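Local coordinates for inorganic pyrophosphatase (Neisseria gonorrhoeae, PDB 5TEA), which probably catalyses the magnesium-dependent hydrolysis of inorganic pyrophosphate to two phosphate ions, working as a homohexamer, at residues N30-G35 with T63-I68. Numbering follows the deposited sequence.
Sequences NEIPAG and TNYGFI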
ATOM      1  N   ASN B  30     -11.491   4.788 -17.414  1.00 18.80           N
ATOM      2  CA  ASN B  30     -11.580   4.321 -16.033  1.00 17.06           C
ATOM      3  C   ASN B  30     -11.904   5.479 -15.101  1.00 18.45           C
ATOM      4  O   ASN B  30     -11.265   6.542 -15.168  1.00 20.87           O
ATOM      5  CB  ASN B  30     -10.282   3.649 -15.576  1.00 16.83           C
ATOM      6  CG  ASN B  30     -10.457   2.888 -14.264  1.00 18.59           C
ATOM      7  OD1 ASN B  30     -11.279   1.977 -14.172  1.00 18.27           O
ATOM      8  ND2 ASN B  30      -9.685   3.260 -13.245  1.00 16.75           N
ATOM      9  N   GLU B  31     -12.888   5.274 -14.224  1.00 15.85           N
ATOM     10  CA  GLU B  31     -13.226   6.286 -13.215  1.00 16.83           C
ATOM     11  C   GLU B  31     -12.774   5.927 -11.808  1.00 15.05           C
ATOM     12  O   GLU B  31     -12.331   6.809 -11.071  1.00 16.79           O
ATOM     13  CB  GLU B  31     -14.738   6.543 -13.185  1.00 20.88           C
ATOM     14  CG  GLU B  31     -15.312   7.089 -14.484  1.00 20.84           C
ATOM     15  CD  GLU B  31     -16.800   6.834 -14.607  1.00 22.41           C
ATOM     16  OE1 GLU B  31     -17.560   7.813 -14.694  1.00 21.36           O
ATOM     17  OE2 GLU B  31     -17.208   5.649 -14.629  1.00 19.76           O
ATOM     18  N   ILE B  32     -12.917   4.667 -11.390  1.00 16.72           N
ATOM     19  CA  ILE B  32     -12.702   4.272 -10.004  1.00 16.61           C
ATOM     20  C   ILE B  32     -11.734   3.099  -9.966  1.00 16.22           C
ATOM     21  O   ILE B  32     -12.016   2.052 -10.552  1.00 17.92           O
ATOM     22  CB  ILE B  32     -14.008   3.865  -9.301  1.00 13.87           C
ATOM     23  CG1 ILE B  32     -15.050   4.985  -9.361  1.00 14.22           C
ATOM     24  CG2 ILE B  32     -13.699   3.528  -7.830  1.00 15.11           C
ATOM     25  CD1 ILE B  32     -16.451   4.543  -8.815  1.00 15.57           C
ATOM     26  N   PRO B  33     -10.615   3.198  -9.252  1.00 16.71           N
ATOM     27  CA  PRO B  33      -9.765   2.016  -9.039  1.00 17.04           C
ATOM     28  C   PRO B  33     -10.478   0.950  -8.221  1.00 20.61           C
ATOM     29  O   PRO B  33     -11.187   1.251  -7.256  1.00 16.41           O
ATOM     30  CB  PRO B  33      -8.571   2.576  -8.256  1.00 15.88           C
ATOM     31  CG  PRO B  33      -8.647   4.089  -8.433  1.00 18.50           C
ATOM     32  CD  PRO B  33     -10.095   4.387  -8.551  1.00 16.20           C
ATOM     33  N   ALA B  34     -10.265  -0.307  -8.602  1.00 17.51           N
ATOM     34  CA  ALA B  34     -10.714  -1.413  -7.767  1.00 12.05           C
ATOM     35  C   ALA B  34     -10.199  -1.226  -6.348  1.00 16.45           C
ATOM     36  O   ALA B  34      -9.064  -0.797  -6.147  1.00 15.21           O
ATOM     37  CB  ALA B  34     -10.188  -2.741  -8.314  1.00 16.92           C
ATOM     38  N   GLY B  35     -11.032  -1.566  -5.368  1.00 18.14           N
ATOM     39  CA  GLY B  35     -10.679  -1.413  -3.973  1.00 21.08           C
ATOM     40  C   GLY B  35     -10.915  -0.040  -3.381  1.00 23.38           C
ATOM     41  O   GLY B  35     -10.684   0.143  -2.178  1.00 19.02           O
ATOM     42  N   THR B  63     -14.192  -4.335  -8.667  1.00 16.67           N
ATOM     43  CA  THR B  63     -13.425  -4.234  -9.906  1.00 17.24           C
ATOM     44  C   THR B  63     -13.167  -2.763 -10.169  1.00 15.91           C
ATOM     45  O   THR B  63     -13.738  -1.902  -9.513  1.00 14.54           O
ATOM     46  CB  THR B  63     -14.179  -4.814 -11.110  1.00 18.22           C
ATOM     47  OG1 THR B  63     -15.239  -3.912 -11.464  1.00 17.24           O
ATOM     48  CG2 THR B  63     -14.775  -6.185 -10.764  1.00 17.60           C
ATOM     49  N   ASN B  64     -12.332  -2.465 -11.161  1.00 15.29           N
ATOM     50  CA  ASN B  64     -12.281  -1.085 -11.623  1.00 13.67           C
ATOM     51  C   ASN B  64     -13.632  -0.737 -12.231  1.00 16.30           C
ATOM     52  O   ASN B  64     -14.367  -1.615 -12.697  1.00 21.36           O
ATOM     53  CB  ASN B  64     -11.160  -0.886 -12.645  1.00 12.78           C
ATOM     54  CG  ASN B  64      -9.826  -1.365 -12.136  1.00 18.16           C
ATOM     55  OD1 ASN B  64      -9.184  -0.702 -11.301  1.00 17.56           O
ATOM     56  ND2 ASN B  64      -9.381  -2.511 -12.640  1.00 17.87           N
ATOM     57  N   TYR B  65     -13.970   0.551 -12.208  1.00 16.23           N
ATOM     58  CA  TYR B  65     -15.275   1.011 -12.664  1.00 19.25           C
ATOM     59  C   TYR B  65     -15.080   2.122 -13.683  1.00 22.56           C
ATOM     60  O   TYR B  65     -14.388   3.104 -13.406  1.00 17.33           O
ATOM     61  CB  TYR B  65     -16.103   1.511 -11.478  1.00 16.66           C
ATOM     62  CG  TYR B  65     -17.587   1.649 -11.723  1.00 20.51           C
ATOM     63  CD1 TYR B  65     -18.452   0.579 -11.497  1.00 19.43           C
ATOM     64  CD2 TYR B  65     -18.135   2.862 -12.127  1.00 19.22           C
ATOM     65  CE1 TYR B  65     -19.811   0.708 -11.698  1.00 19.68           C
ATOM     66  CE2 TYR B  65     -19.503   2.998 -12.321  1.00 23.51           C
ATOM     67  CZ  TYR B  65     -20.330   1.915 -12.102  1.00 25.26           C
ATOM     68  OH  TYR B  65     -21.687   2.032 -12.280  1.00 22.12           O
ATOM     69  N   GLY B  66     -15.677   1.972 -14.862  1.00 18.69           N
ATOM     70  CA  GLY B  66     -15.522   3.006 -15.873  1.00 21.76           C
ATOM     71  C   GLY B  66     -16.726   3.189 -16.773  1.00 16.10           C
ATOM     72  O   GLY B  66     -17.825   2.744 -16.436  1.00 15.00           O
ATOM     73  N   PHE B  67     -16.538   3.816 -17.935  1.00 18.73           N
ATOM     74  CA  PHE B  67     -17.656   3.983 -18.858  1.00 15.73           C
ATOM     75  C   PHE B  67     -17.165   3.894 -20.294  1.00 15.51           C
ATOM     76  O   PHE B  67     -15.970   3.995 -20.575  1.00 16.98           O
ATOM     77  CB  PHE B  67     -18.384   5.313 -18.641  1.00 17.35           C
ATOM     78  CG  PHE B  67     -17.593   6.529 -19.053  1.00 17.71           C
ATOM     79  CD1 PHE B  67     -16.662   7.100 -18.184  1.00 22.04           C
ATOM     80  CD2 PHE B  67     -17.797   7.122 -20.289  1.00 19.08           C
ATOM     81  CE1 PHE B  67     -15.944   8.232 -18.550  1.00 20.52           C
ATOM     82  CE2 PHE B  67     -17.069   8.256 -20.662  1.00 22.72           C
ATOM     83  CZ  PHE B  67     -16.148   8.809 -19.788  1.00 24.68           C
ATOM     84  N   ILE B  68     -18.114   3.718 -21.203  1.00 17.55           N
ATOM     85  CA  ILE B  68     -17.845   3.698 -22.638  1.00 16.66           C
ATOM     86  C   ILE B  68     -18.183   5.075 -23.200  1.00 18.17           C
ATOM     87  O   ILE B  68     -19.336   5.520 -23.063  1.00 19.60           O
ATOM     88  CB  ILE B  68     -18.663   2.610 -23.355  1.00 17.03           C
ATOM     89  CG1 ILE B  68     -18.412   1.223 -22.742  1.00 15.85           C
ATOM     90  CG2 ILE B  68     -18.325   2.611 -24.830  1.00 17.45           C
ATOM     91  CD1 ILE B  68     -19.350   0.134 -23.311  1.00 18.66           C
TER
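Two successive amides, E31 N at 2.8 Å and I32 N at 2.9 Å, converge on the carbonyl oxygen Y65 O, the mark of a classic beta bulge in an antiparallel pair. Y65 N returns a bond to I32 O, so I32 and Y65 form a hydrogen-bonded pair whose side chains lie side by side on one face, CB to CB at 3.8 Å. The Y65 ring, set opposite its backbone N by chi1 -163°, runs alongside I32, and the Y65 side chain touches D80, L82 and F147. At the non-hydrogen-bonded pair N30–G66 the strands run so close that G66, lacking a CB, suits its place: one would press on N30 CA.

Where strand 30-32 has given way to loop, N64 OD1 still accepts from A34 N in a nearly straight bond (2.9 Å, 169° at the hydrogen), although the donor stands above the carbonyl plane. Asparagine fits because both ends of its amide work: OD1 also accepts from L89 N, while ND2 donates to T85 OG1 and L83 O. The long, extended chain of E31 brings its carboxylate to the edge of the F67 ring, CD to CD1 at 3.6 Å, where ring hydrogens are partly positive; OE1 accepts from W42 N, and the W42 ring stacks on F67. Two amides thus fix the backbone carbonyl of Y65, a predicted substrate-binding residue whose side chain comes, at its nearest atom, about 6 Å from the calcium ion.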